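Local coordinates for protein fructose-1,6-bisphosphatase/inositol-1-monophosphatase (PDB 2P3N) that hydrolyses phosphate esters, among them fructose 1,6-bisphosphate and inositol 1-phosphate, using magnesium, as a homotetrameric phosphatase of a hyperthermophilic bacterium, at residues Ile20-Val25 / Gly90-Ser95; Ala141-Cys146 / Val189-Thr194; Glu162-Arg167 / Asp240-Val245. All blocks are in the same frame, centred on the assembly; numbering follows the deposited sequence.

Contact 1. Residues Ile20-Val25 / Gly90-Ser95; sequences IHWGRV and GLPNFS
The indole N-H of W22 supplies the one hydrogen bond between 20-25 and 90-95, from NE1 to L91 O at 2.9 Å with an N-H...O angle of 148°. The bond is moderately bent at the hydrogen; separately, its donor stands above the carbonyl plane of L91 rather than on a lone pair. A chi1 of -175° sets CG of W22 anti to its backbone N and sends the indole across to the other segment.

Ring packing flanks that bond. F94, whose side chain is about 8 Å from the bound magnesium ion, brings CE2 over one face of the indole, 3.2 Å from W22 CD1, with the five-membered ring and the phenyl ring inclined at 48°. Along the benzo side, W22 CZ2 meets P92 CB at 3.7 Å.

Backbone completes the contact. G90 O lies 3.0 Å from W22 CZ2, and P92 N is at the indole edge. G23 CA and G90 CA approach to 3.7 Å. G23 is third in the type II turn H21-R24, where positive phi favours glycine, and G90 is the first residue to leave helical conformation after helix 84-89.

Replacing W22 by a leucine would probably leave L91 O without its indole donor and open a gap beside F94 and P92. R188 of a second subunit also packs on W22 and P92. Polar bond, phenyl ring and 90-92 backbone thus set the indole's position jointly.

Contact 2. Residues Ala141-Cys146 / Val189-Thr194; sequences ASLEEC and VDFFVT
The F191 ring is approached obliquely by both its partners in 141-146: L143 CD1 comes to F191 CE2 at 3.9 Å, and C146 CB lies 4.3 Å from the same CE2. One corner of the phenyl group thus receives both apolar partners, and the side chains of L143 and F191 cross at about a right angle. The other flat group, the D190 carboxylate, lies against C146. Its OD2 comes closest beside the backbone, 2.9 Å from C146 CA, and C146 SG is 3.4 Å from D190 CG.

The torsions account for this division. At F191, chi1 of 57° places CG between the backbone N and the carbonyl carbon, which carries the ring toward L143. At D190, chi1 of -62° turns the carboxylate toward C146.

The buried carboxylate is bonded at both oxygens: OD2 accepts the backbone N-H of V147, and OD1 is hydrogen-bonded to S138 OG. D190 thus joins the start of strand 191-195 to V147, next after C146, and to S138 farther back in the chain. Within 141-146, E145 N bonds to S142 O at 2.9 Å, closing the turn around the short 3-10 segment 143-144.

The contact lies where the chain enters strand 147-150, which runs parallel to strand 191-195 in the five-stranded mixed sheet; F191 and V193 both share backbone hydrogen bonds with S149. L143 reaches M164 and R167 of helix 156-167, F191 touches S234 of strand 230-234, and V189 packs on Y183 and V184 of helix 177-185.

Contact 3. Residues Glu162-Arg167 / Asp240-Val245; sequences ERMEKR and DEVVKV
M164 and V245 meet because the methionine chain bends at chi2 (51°) and again at chi3 (111°), swinging its methyl toward the other helix. V245 has CG1 anti to its backbone N and spreads two methyl branches over separate partners. M164 CE touches V245 CB at 3.6 Å and also reaches V242 CG2 at 4.0 Å. The CG1 branch of V245 meets R163 CB at 3.3 Å, so that arginine takes part here through the base of its side chain. The CG2 branch approaches R167 NH2 at 3.3 Å, obliquely to the guanidinium. V245 is thus the centre of the contact, met by the base of R163, the thioether end of M164 and the R167 guanidinium.

Charge lies at the margin. R167 NH2 and K244 NZ are like-charged and 4.8 Å apart; the ammonium of K244 forms a salt bridge with E248 farther along its own helix.

The M164 side chain spans the gap between the axes of 162-167 and 240-245, which approach to 10.9 Å with directions 148° apart, roughly antiparallel. Both helices also pack on strand 191-195, helix 239-253 through V242 on F191 and V193, consistent with the layered alpha-beta-alpha-beta-alpha sandwich of the inositol monophosphatase fold.

Contact 1 closes before the other two open along the chain, its centre 28 Å from that of contact 2 and 32 Å from that of contact 3. It joins the end of helix 2-21 to the loop leading into strand 95-102 of the seven-stranded sheet, near the magnesium site. Contacts 2 and 3 belong with the five-stranded sheet, their centres 9 Å apart. Their segments alternate in sequence, and they touch: L143 N packs 3.7 Å from E241 OE2, bringing the turn before strand 147-150 against helix 239-253. Contact 1 thus belongs to the half with the seven-stranded sheet and the metal, while contacts 2 and 3 form one continuous packed region; each contact also reaches the second subunit of the tetramer.

Contact 1. Residues Ile20-Val25 / Gly90-Ser95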
ATOM      1  N   ILE A  20     -11.544   3.180   8.445  1.00 27.11           N
ATOM      2  CA  ILE A  20     -11.983   2.544   9.672  1.00 25.26           C
ATOM      3  C   ILE A  20     -13.334   1.872   9.436  1.00 25.88           C
ATOM      4  O   ILE A  20     -13.567   0.744   9.870  1.00 26.93           O
ATOM      5  CB  ILE A  20     -12.160   3.584  10.803  1.00 22.90           C
ATOM      6  CG1 ILE A  20     -10.798   4.117  11.239  1.00 25.16           C
ATOM      7  CG2 ILE A  20     -12.919   2.960  11.965  1.00 22.45           C
ATOM      8  CD1 ILE A  20     -10.834   5.029  12.424  1.00 20.65           C
ATOM      9  N   HIS A  21     -14.198   2.564   8.707  1.00 22.07           N
ATOM     10  CA  HIS A  21     -15.550   2.103   8.458  1.00 24.01           C
ATOM     11  C   HIS A  21     -15.852   1.477   7.104  1.00 28.70           C
ATOM     12  O   HIS A  21     -16.981   1.046   6.853  1.00 31.65           O
ATOM     13  CB  HIS A  21     -16.487   3.281   8.689  1.00 22.56           C
ATOM     14  CG  HIS A  21     -16.302   3.935  10.024  1.00 28.43           C
ATOM     15  ND1 HIS A  21     -16.806   3.400  11.190  1.00 30.09           N
ATOM     16  CD2 HIS A  21     -15.610   5.041  10.387  1.00 25.04           C
ATOM     17  CE1 HIS A  21     -16.429   4.144  12.214  1.00 23.65           C
ATOM     18  NE2 HIS A  21     -15.703   5.146  11.754  1.00 31.01           N
ATOM     19  N   TRP A  22     -14.859   1.430   6.232  1.00 28.14           N
ATOM     20  CA  TRP A  22     -15.047   0.881   4.904  1.00 25.24           C
ATOM     21  C   TRP A  22     -15.704  -0.498   4.957  1.00 28.54           C
ATOM     22  O   TRP A  22     -15.255  -1.381   5.686  1.00 27.35           O
ATOM     23  CB  TRP A  22     -13.692   0.834   4.201  1.00 26.32           C
ATOM     24  CG  TRP A  22     -13.736   0.392   2.785  1.00 27.89           C
ATOM     25  CD1 TRP A  22     -14.714   0.654   1.859  1.00 30.39           C
ATOM     26  CD2 TRP A  22     -12.739  -0.373   2.110  1.00 22.55           C
ATOM     27  NE1 TRP A  22     -14.382   0.092   0.648  1.00 23.86           N
ATOM     28  CE2 TRP A  22     -13.174  -0.544   0.775  1.00 27.48           C
ATOM     29  CE3 TRP A  22     -11.520  -0.931   2.501  1.00 19.69           C
ATOM     30  CZ2 TRP A  22     -12.428  -1.256  -0.168  1.00 27.42           C
ATOM     31  CZ3 TRP A  22     -10.780  -1.639   1.564  1.00 22.82           C
ATOM     32  CH2 TRP A  22     -11.237  -1.796   0.245  1.00 28.76           C
ATOM     33  N   GLY A  23     -16.786  -0.656   4.191  1.00 30.64           N
ATOM     34  CA  GLY A  23     -17.524  -1.907   4.144  1.00 27.06           C
ATOM     35  C   GLY A  23     -18.124  -2.315   5.479  1.00 30.75           C
ATOM     36  O   GLY A  23     -18.736  -3.373   5.585  1.00 33.49           O
ATOM     37  N   ARG A  24     -17.977  -1.474   6.496  1.00 31.07           N
ATOM     38  CA  ARG A  24     -18.480  -1.799   7.820  1.00 31.01           C
ATOM     39  C   ARG A  24     -19.458  -0.795   8.409  1.00 37.39           C
ATOM     40  O   ARG A  24     -19.473  -0.603   9.620  1.00 36.12           O
ATOM     41  CB  ARG A  24     -17.311  -1.967   8.792  1.00 37.13           C
ATOM     42  CG  ARG A  24     -16.388  -3.139   8.492  1.00 50.21           C
ATOM     43  CD  ARG A  24     -15.007  -2.985   9.158  1.00 61.39           C
ATOM     44  NE  ARG A  24     -14.082  -2.175   8.360  1.00 67.86           N
ATOM     45  CZ  ARG A  24     -12.795  -1.987   8.652  1.00 69.83           C
ATOM     46  NH1 ARG A  24     -12.037  -1.238   7.864  1.00 75.03           N
ATOM     47  NH2 ARG A  24     -12.261  -2.549   9.730  1.00 62.12           N
ATOM     48  N   VAL A  25     -20.260  -0.136   7.579  1.00 39.79           N
ATOM     49  CA  VAL A  25     -21.255   0.797   8.114  1.00 44.18           C
ATOM     50  C   VAL A  25     -22.607   0.082   8.114  1.00 48.72           C
ATOM     51  O   VAL A  25     -23.156  -0.249   7.057  1.00 49.88           O
ATOM     52  CB  VAL A  25     -21.355   2.111   7.285  1.00 47.55           C
ATOM     53  CG1 VAL A  25     -21.613   1.810   5.830  1.00 53.61           C
ATOM     54  CG2 VAL A  25     -22.471   2.975   7.832  1.00 58.31           C
ATOM     55  N   GLY A  90     -18.010  -2.308   0.515  1.00 34.11           N
ATOM     56  CA  GLY A  90     -16.631  -2.718   0.678  1.00 29.62           C
ATOM     57  C   GLY A  90     -15.793  -2.662  -0.574  1.00 29.71           C
ATOM     58  O   GLY A  90     -14.680  -3.183  -0.582  1.00 33.57           O
ATOM     59  N   LEU A  91     -16.317  -2.059  -1.637  1.00 30.28           N
ATOM     60  CA  LEU A  91     -15.545  -1.926  -2.866  1.00 28.94           C
ATOM     61  C   LEU A  91     -14.599  -0.749  -2.715  1.00 31.77           C
ATOM     62  O   LEU A  91     -14.968   0.291  -2.161  1.00 32.45           O
ATOM     63  CB  LEU A  91     -16.449  -1.696  -4.064  1.00 30.58           C
ATOM     64  CG  LEU A  91     -17.155  -2.962  -4.531  1.00 29.59           C
ATOM     65  CD1 LEU A  91     -18.256  -2.612  -5.528  1.00 27.48           C
ATOM     66  CD2 LEU A  91     -16.127  -3.897  -5.135  1.00 32.00           C
ATOM     67  N   PRO A  92     -13.361  -0.896  -3.208  1.00 34.95           N
ATOM     68  CA  PRO A  92     -12.346   0.165  -3.122  1.00 31.91           C
ATOM     69  C   PRO A  92     -12.550   1.435  -3.946  1.00 31.80           C
ATOM     70  O   PRO A  92     -11.860   2.433  -3.715  1.00 30.33           O
ATOM     71  CB  PRO A  92     -11.055  -0.568  -3.491  1.00 34.56           C
ATOM     72  CG  PRO A  92     -11.540  -1.671  -4.410  1.00 34.52           C
ATOM     73  CD  PRO A  92     -12.781  -2.153  -3.720  1.00 29.16           C
ATOM     74  N   ASN A  93     -13.496   1.421  -4.883  1.00 35.04           N
ATOM     75  CA  ASN A  93     -13.720   2.603  -5.723  1.00 33.66           C
ATOM     76  C   ASN A  93     -14.578   3.714  -5.133  1.00 28.97           C
ATOM     77  O   ASN A  93     -15.706   3.956  -5.564  1.00 29.27           O
ATOM     78  CB  ASN A  93     -14.273   2.209  -7.100  1.00 35.67           C
ATOM     79  CG  ASN A  93     -13.243   1.494  -7.951  1.00 35.87           C
ATOM     80  OD1 ASN A  93     -12.972   0.309  -7.756  1.00 41.31           O
ATOM     81  ND2 ASN A  93     -12.651   2.213  -8.887  1.00 38.99           N
ATOM     82  N   PHE A  94     -14.027   4.388  -4.137  1.00 28.62           N
ATOM     83  CA  PHE A  94     -14.702   5.517  -3.523  1.00 28.87           C
ATOM     84  C   PHE A  94     -13.603   6.538  -3.256  1.00 31.41           C
ATOM     85  O   PHE A  94     -12.426   6.177  -3.168  1.00 32.52           O
ATOM     86  CB  PHE A  94     -15.430   5.096  -2.238  1.00 21.19           C
ATOM     87  CG  PHE A  94     -14.526   4.681  -1.126  1.00 20.69           C
ATOM     88  CD1 PHE A  94     -14.073   5.614  -0.198  1.00 21.37           C
ATOM     89  CD2 PHE A  94     -14.139   3.356  -0.989  1.00 15.75           C
ATOM     90  CE1 PHE A  94     -13.248   5.233   0.854  1.00 20.26           C
ATOM     91  CE2 PHE A  94     -13.306   2.961   0.070  1.00 17.75           C
ATOM     92  CZ  PHE A  94     -12.862   3.906   0.990  1.00 18.48           C
ATOM     93  N   SER A  95     -13.975   7.811  -3.159  1.00 31.07           N
ATOM     94  CA  SER A  95     -12.999   8.861  -2.934  1.00 26.59           C
ATOM     95  C   SER A  95     -13.577  10.073  -2.223  1.00 28.51           C
ATOM     96  O   SER A  95     -14.783  10.152  -1.967  1.00 28.96           O
ATOM     97  CB  SER A  95     -12.414   9.298  -4.275  1.00 29.39           C
ATOM     98  OG  SER A  95     -13.440   9.616  -5.198  1.00 31.07           O
TER

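Contact 2. Residues Ala141-Cys146 / Val189-Thr194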
ATOM      1  N   ALA A 141      -6.880   7.639 -30.118  1.00 61.28           N
ATOM      2  CA  ALA A 141      -7.703   8.442 -31.021  1.00 66.50           C
ATOM      3  C   ALA A 141      -8.784   7.597 -31.704  1.00 68.96           C
ATOM      4  O   ALA A 141      -9.741   8.134 -32.264  1.00 71.48           O
ATOM      5  CB  ALA A 141      -6.824   9.109 -32.070  1.00 67.16           C
ATOM      6  N   SER A 142      -8.619   6.278 -31.663  1.00 68.31           N
ATOM      7  CA  SER A 142      -9.589   5.369 -32.258  1.00 66.70           C
ATOM      8  C   SER A 142     -10.473   4.790 -31.167  1.00 64.30           C
ATOM      9  O   SER A 142      -9.990   4.241 -30.183  1.00 61.27           O
ATOM     10  CB  SER A 142      -8.894   4.225 -32.996  1.00 66.88           C
ATOM     11  OG  SER A 142      -9.850   3.309 -33.512  1.00 64.77           O
ATOM     12  N   LEU A 143     -11.776   4.910 -31.352  1.00 67.42           N
ATOM     13  CA  LEU A 143     -12.710   4.403 -30.376  1.00 72.69           C
ATOM     14  C   LEU A 143     -12.520   2.905 -30.181  1.00 77.78           C
ATOM     15  O   LEU A 143     -12.853   2.372 -29.130  1.00 79.94           O
ATOM     16  CB  LEU A 143     -14.138   4.685 -30.830  1.00 71.86           C
ATOM     17  CG  LEU A 143     -15.120   5.036 -29.718  1.00 71.89           C
ATOM     18  CD1 LEU A 143     -14.797   6.425 -29.184  1.00 70.43           C
ATOM     19  CD2 LEU A 143     -16.532   4.994 -30.256  1.00 75.85           C
ATOM     20  N   GLU A 144     -11.981   2.225 -31.188  1.00 80.53           N
ATOM     21  CA  GLU A 144     -11.782   0.780 -31.092  1.00 81.99           C
ATOM     22  C   GLU A 144     -10.676   0.412 -30.116  1.00 82.17           C
ATOM     23  O   GLU A 144     -10.685  -0.674 -29.535  1.00 81.75           O
ATOM     24  CB  GLU A 144     -11.481   0.182 -32.474  1.00 87.17           C
ATOM     25  CG  GLU A 144     -10.132   0.569 -33.101  1.00 92.32           C
ATOM     26  CD  GLU A 144      -8.969  -0.333 -32.674  1.00 96.09           C
ATOM     27  OE1 GLU A 144      -7.901  -0.270 -33.329  1.00 97.60           O
ATOM     28  OE2 GLU A 144      -9.115  -1.097 -31.691  1.00 92.86           O
ATOM     29  N   GLU A 145      -9.718   1.314 -29.944  1.00 80.20           N
ATOM     30  CA  GLU A 145      -8.617   1.078 -29.019  1.00 76.20           C
ATOM     31  C   GLU A 145      -8.862   1.913 -27.762  1.00 71.95           C
ATOM     32  O   GLU A 145      -7.915   2.337 -27.091  1.00 71.74           O
ATOM     33  CB  GLU A 145      -7.279   1.480 -29.660  1.00 84.66           C
ATOM     34  CG  GLU A 145      -7.153   2.968 -29.994  1.00 92.27           C
ATOM     35  CD  GLU A 145      -5.719   3.395 -30.305  1.00 97.08           C
ATOM     36  OE1 GLU A 145      -4.840   3.249 -29.424  1.00 96.24           O
ATOM     37  OE2 GLU A 145      -5.470   3.883 -31.428  1.00101.32           O
ATOM     38  N   CYS A 146     -10.139   2.140 -27.453  1.00 65.70           N
ATOM     39  CA  CYS A 146     -10.530   2.950 -26.299  1.00 57.90           C
ATOM     40  C   CYS A 146     -11.318   2.238 -25.212  1.00 53.54           C
ATOM     41  O   CYS A 146     -12.011   1.259 -25.464  1.00 52.75           O
ATOM     42  CB  CYS A 146     -11.355   4.157 -26.753  1.00 54.89           C
ATOM     43  SG  CYS A 146     -10.408   5.582 -27.285  1.00 59.98           S
ATOM     44  N   VAL A 189      -8.395   5.904 -18.490  1.00 38.07           N
ATOM     45  CA  VAL A 189      -9.572   5.702 -19.336  1.00 39.73           C
ATOM     46  C   VAL A 189      -9.523   6.735 -20.424  1.00 43.83           C
ATOM     47  O   VAL A 189      -8.773   7.709 -20.325  1.00 44.03           O
ATOM     48  CB  VAL A 189     -10.922   5.860 -18.606  1.00 40.59           C
ATOM     49  CG1 VAL A 189     -11.250   4.582 -17.861  1.00 42.87           C
ATOM     50  CG2 VAL A 189     -10.895   7.073 -17.689  1.00 35.62           C
ATOM     51  N   ASP A 190     -10.336   6.536 -21.456  1.00 45.83           N
ATOM     52  CA  ASP A 190     -10.338   7.445 -22.590  1.00 48.14           C
ATOM     53  C   ASP A 190     -11.401   8.526 -22.527  1.00 47.88           C
ATOM     54  O   ASP A 190     -11.206   9.625 -23.039  1.00 47.76           O
ATOM     55  CB  ASP A 190     -10.434   6.622 -23.874  1.00 47.10           C
ATOM     56  CG  ASP A 190      -9.231   5.696 -24.048  1.00 47.18           C
ATOM     57  OD1 ASP A 190      -8.095   6.210 -24.165  1.00 47.37           O
ATOM     58  OD2 ASP A 190      -9.411   4.458 -24.052  1.00 39.03           O
ATOM     59  N   PHE A 191     -12.518   8.220 -21.883  1.00 50.49           N
ATOM     60  CA  PHE A 191     -13.581   9.200 -21.741  1.00 53.87           C
ATOM     61  C   PHE A 191     -14.573   8.780 -20.671  1.00 56.75           C
ATOM     62  O   PHE A 191     -14.755   7.586 -20.407  1.00 58.75           O
ATOM     63  CB  PHE A 191     -14.289   9.428 -23.084  1.00 50.14           C
ATOM     64  CG  PHE A 191     -14.869   8.180 -23.691  1.00 43.14           C
ATOM     65  CD1 PHE A 191     -16.046   7.630 -23.198  1.00 41.21           C
ATOM     66  CD2 PHE A 191     -14.228   7.549 -24.754  1.00 40.45           C
ATOM     67  CE1 PHE A 191     -16.582   6.460 -23.755  1.00 40.69           C
ATOM     68  CE2 PHE A 191     -14.751   6.377 -25.322  1.00 40.27           C
ATOM     69  CZ  PHE A 191     -15.929   5.832 -24.822  1.00 42.27           C
ATOM     70  N   PHE A 192     -15.195   9.779 -20.048  1.00 57.01           N
ATOM     71  CA  PHE A 192     -16.171   9.557 -18.986  1.00 56.11           C
ATOM     72  C   PHE A 192     -17.360  10.494 -19.199  1.00 55.75           C
ATOM     73  O   PHE A 192     -17.186  11.692 -19.454  1.00 52.55           O
ATOM     74  CB  PHE A 192     -15.508   9.805 -17.615  1.00 53.96           C
ATOM     75  CG  PHE A 192     -16.443   9.654 -16.434  1.00 49.39           C
ATOM     76  CD1 PHE A 192     -17.207   8.502 -16.263  1.00 43.79           C
ATOM     77  CD2 PHE A 192     -16.564  10.677 -15.494  1.00 47.30           C
ATOM     78  CE1 PHE A 192     -18.078   8.374 -15.172  1.00 39.52           C
ATOM     79  CE2 PHE A 192     -17.428  10.556 -14.406  1.00 42.00           C
ATOM     80  CZ  PHE A 192     -18.185   9.404 -14.245  1.00 39.32           C
ATOM     81  N   VAL A 193     -18.565   9.936 -19.095  1.00 57.14           N
ATOM     82  CA  VAL A 193     -19.799  10.694 -19.288  1.00 57.42           C
ATOM     83  C   VAL A 193     -20.783  10.525 -18.129  1.00 56.95           C
ATOM     84  O   VAL A 193     -21.078   9.399 -17.715  1.00 56.29           O
ATOM     85  CB  VAL A 193     -20.485  10.267 -20.601  1.00 57.79           C
ATOM     86  CG1 VAL A 193     -19.577  10.581 -21.781  1.00 55.41           C
ATOM     87  CG2 VAL A 193     -20.783   8.781 -20.570  1.00 62.08           C
ATOM     88  N   THR A 194     -21.280  11.649 -17.605  1.00 58.98           N
ATOM     89  CA  THR A 194     -22.231  11.639 -16.490  1.00 61.33           C
ATOM     90  C   THR A 194     -23.543  12.318 -16.853  1.00 65.22           C
ATOM     91  O   THR A 194     -23.635  13.037 -17.849  1.00 65.62           O
ATOM     92  CB  THR A 194     -21.688  12.350 -15.227  1.00 58.75           C
ATOM     93  OG1 THR A 194     -21.464  13.735 -15.511  1.00 61.66           O
ATOM     94  CG2 THR A 194     -20.400  11.721 -14.763  1.00 61.06           C
TER

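Contact 3. Residues Glu162-Arg167 / Asp240-Val245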
ATOM      1  N   GLU A 162     -25.121  -0.320 -25.022  1.00 68.98           N
ATOM      2  CA  GLU A 162     -25.588  -0.820 -26.318  1.00 70.62           C
ATOM      3  C   GLU A 162     -24.972  -0.089 -27.498  1.00 71.74           C
ATOM      4  O   GLU A 162     -24.459  -0.713 -28.429  1.00 72.43           O
ATOM      5  CB  GLU A 162     -27.111  -0.710 -26.408  1.00 74.63           C
ATOM      6  CG  GLU A 162     -27.843  -1.469 -25.314  1.00 80.09           C
ATOM      7  CD  GLU A 162     -29.350  -1.491 -25.511  1.00 81.57           C
ATOM      8  OE1 GLU A 162     -29.801  -1.982 -26.570  1.00 76.08           O
ATOM      9  OE2 GLU A 162     -30.082  -1.024 -24.605  1.00 82.85           O
ATOM     10  N   ARG A 163     -25.032   1.235 -27.448  1.00 70.62           N
ATOM     11  CA  ARG A 163     -24.493   2.071 -28.509  1.00 70.17           C
ATOM     12  C   ARG A 163     -22.980   1.941 -28.594  1.00 70.51           C
ATOM     13  O   ARG A 163     -22.425   1.637 -29.650  1.00 70.95           O
ATOM     14  CB  ARG A 163     -24.820   3.540 -28.245  1.00 70.83           C
ATOM     15  CG  ARG A 163     -26.130   3.802 -27.533  1.00 72.28           C
ATOM     16  CD  ARG A 163     -27.317   3.773 -28.468  1.00 75.69           C
ATOM     17  NE  ARG A 163     -27.809   2.416 -28.676  1.00 77.48           N
ATOM     18  CZ  ARG A 163     -28.928   2.122 -29.328  1.00 75.73           C
ATOM     19  NH1 ARG A 163     -29.299   0.855 -29.466  1.00 78.76           N
ATOM     20  NH2 ARG A 163     -29.677   3.094 -29.842  1.00 66.16           N
ATOM     21  N   MET A 164     -22.327   2.174 -27.460  1.00 71.61           N
ATOM     22  CA  MET A 164     -20.871   2.159 -27.359  1.00 73.73           C
ATOM     23  C   MET A 164     -20.176   0.801 -27.457  1.00 75.77           C
ATOM     24  O   MET A 164     -19.114   0.689 -28.065  1.00 74.69           O
ATOM     25  CB  MET A 164     -20.459   2.851 -26.056  1.00 68.76           C
ATOM     26  CG  MET A 164     -19.252   3.744 -26.211  1.00 69.10           C
ATOM     27  SD  MET A 164     -19.464   4.887 -27.586  1.00 67.07           S
ATOM     28  CE  MET A 164     -19.614   6.454 -26.754  1.00 78.91           C
ATOM     29  N   GLU A 165     -20.773  -0.217 -26.850  1.00 80.30           N
ATOM     30  CA  GLU A 165     -20.211  -1.565 -26.844  1.00 84.14           C
ATOM     31  C   GLU A 165     -19.655  -2.042 -28.184  1.00 84.39           C
ATOM     32  O   GLU A 165     -18.780  -2.898 -28.218  1.00 85.85           O
ATOM     33  CB  GLU A 165     -21.267  -2.564 -26.360  1.00 91.89           C
ATOM     34  CG  GLU A 165     -22.557  -2.531 -27.172  1.00100.59           C
ATOM     35  CD  GLU A 165     -23.592  -3.531 -26.691  1.00106.68           C
ATOM     36  OE1 GLU A 165     -23.882  -3.562 -25.473  1.00112.01           O
ATOM     37  OE2 GLU A 165     -24.124  -4.281 -27.534  1.00111.06           O
ATOM     38  N   LYS A 166     -20.149  -1.487 -29.283  1.00 83.68           N
ATOM     39  CA  LYS A 166     -19.692  -1.911 -30.600  1.00 82.36           C
ATOM     40  C   LYS A 166     -18.388  -1.245 -31.056  1.00 82.39           C
ATOM     41  O   LYS A 166     -17.405  -1.929 -31.355  1.00 82.70           O
ATOM     42  CB  LYS A 166     -20.799  -1.663 -31.629  1.00 81.08           C
ATOM     43  CG  LYS A 166     -20.772  -2.609 -32.828  1.00 80.16           C
ATOM     44  CD  LYS A 166     -21.129  -4.043 -32.447  1.00 78.79           C
ATOM     45  CE  LYS A 166     -22.586  -4.179 -32.012  1.00 78.70           C
ATOM     46  NZ  LYS A 166     -22.906  -3.432 -30.756  1.00 75.25           N
ATOM     47  N   ARG A 167     -18.374   0.084 -31.105  1.00 80.16           N
ATOM     48  CA  ARG A 167     -17.186   0.821 -31.536  1.00 78.33           C
ATOM     49  C   ARG A 167     -16.133   1.030 -30.445  1.00 74.98           C
ATOM     50  O   ARG A 167     -15.217   1.838 -30.614  1.00 74.22           O
ATOM     51  CB  ARG A 167     -17.585   2.198 -32.070  1.00 81.76           C
ATOM     52  CG  ARG A 167     -18.287   2.209 -33.414  1.00 83.45           C
ATOM     53  CD  ARG A 167     -18.339   3.635 -33.948  1.00 83.40           C
ATOM     54  NE  ARG A 167     -19.623   4.297 -33.730  1.00 87.22           N
ATOM     55  CZ  ARG A 167     -20.303   4.302 -32.584  1.00 88.96           C
ATOM     56  NH1 ARG A 167     -19.839   3.669 -31.513  1.00 89.42           N
ATOM     57  NH2 ARG A 167     -21.460   4.955 -32.511  1.00 87.13           N
ATOM     58  N   ASP A 240     -15.790  14.133 -30.094  1.00 61.33           N
ATOM     59  CA  ASP A 240     -16.970  14.181 -30.960  1.00 58.22           C
ATOM     60  C   ASP A 240     -17.551  12.802 -31.220  1.00 58.28           C
ATOM     61  O   ASP A 240     -18.769  12.643 -31.312  1.00 56.47           O
ATOM     62  CB  ASP A 240     -16.621  14.870 -32.277  1.00 54.54           C
ATOM     63  CG  ASP A 240     -16.048  16.262 -32.064  1.00 60.92           C
ATOM     64  OD1 ASP A 240     -16.649  17.041 -31.287  1.00 58.70           O
ATOM     65  OD2 ASP A 240     -14.999  16.578 -32.668  1.00 69.99           O
ATOM     66  N   GLU A 241     -16.681  11.803 -31.325  1.00 59.94           N
ATOM     67  CA  GLU A 241     -17.134  10.437 -31.548  1.00 64.08           C
ATOM     68  C   GLU A 241     -18.097  10.055 -30.418  1.00 66.69           C
ATOM     69  O   GLU A 241     -19.035   9.270 -30.617  1.00 66.06           O
ATOM     70  CB  GLU A 241     -15.931   9.482 -31.586  1.00 64.75           C
ATOM     71  CG  GLU A 241     -15.514   9.045 -32.996  1.00 67.19           C
ATOM     72  CD  GLU A 241     -14.008   8.788 -33.141  1.00 70.23           C
ATOM     73  OE1 GLU A 241     -13.234   9.770 -33.252  1.00 63.92           O
ATOM     74  OE2 GLU A 241     -13.599   7.603 -33.142  1.00 74.76           O
ATOM     75  N   VAL A 242     -17.865  10.638 -29.241  1.00 65.96           N
ATOM     76  CA  VAL A 242     -18.694  10.393 -28.057  1.00 66.76           C
ATOM     77  C   VAL A 242     -19.899  11.351 -27.984  1.00 66.14           C
ATOM     78  O   VAL A 242     -21.025  10.920 -27.715  1.00 63.91           O
ATOM     79  CB  VAL A 242     -17.841  10.508 -26.748  1.00 64.36           C
ATOM     80  CG1 VAL A 242     -18.735  10.467 -25.517  1.00 60.50           C
ATOM     81  CG2 VAL A 242     -16.837   9.364 -26.685  1.00 55.09           C
ATOM     82  N   VAL A 243     -19.667  12.640 -28.231  1.00 68.85           N
ATOM     83  CA  VAL A 243     -20.750  13.618 -28.193  1.00 73.21           C
ATOM     84  C   VAL A 243     -21.945  13.073 -28.966  1.00 75.51           C
ATOM     85  O   VAL A 243     -23.086  13.191 -28.526  1.00 75.86           O
ATOM     86  CB  VAL A 243     -20.337  14.972 -28.826  1.00 74.34           C
ATOM     87  CG1 VAL A 243     -21.470  15.968 -28.684  1.00 77.50           C
ATOM     88  CG2 VAL A 243     -19.083  15.516 -28.157  1.00 76.35           C
ATOM     89  N   LYS A 244     -21.674  12.456 -30.111  1.00 76.48           N
ATOM     90  CA  LYS A 244     -22.740  11.903 -30.940  1.00 77.96           C
ATOM     91  C   LYS A 244     -23.482  10.761 -30.264  1.00 78.02           C
ATOM     92  O   LYS A 244     -24.685  10.840 -30.038  1.00 79.63           O
ATOM     93  CB  LYS A 244     -22.186  11.392 -32.274  1.00 77.76           C
ATOM     94  CG  LYS A 244     -23.274  11.092 -33.314  1.00 75.15           C
ATOM     95  CD  LYS A 244     -22.986   9.831 -34.133  1.00 71.91           C
ATOM     96  CE  LYS A 244     -23.295   8.553 -33.342  1.00 68.14           C
ATOM     97  NZ  LYS A 244     -24.740   8.452 -32.977  1.00 63.82           N
ATOM     98  N   VAL A 245     -22.759   9.692 -29.952  1.00 77.69           N
ATOM     99  CA  VAL A 245     -23.361   8.519 -29.326  1.00 76.64           C
ATOM    100  C   VAL A 245     -24.195   8.849 -28.098  1.00 74.55           C
ATOM    101  O   VAL A 245     -25.209   8.202 -27.837  1.00 72.74           O
ATOM    102  CB  VAL A 245     -22.289   7.491 -28.910  1.00 78.47           C
ATOM    103  CG1 VAL A 245     -22.958   6.231 -28.374  1.00 73.54           C
ATOM    104  CG2 VAL A 245     -21.394   7.168 -30.096  1.00 81.61           C
TER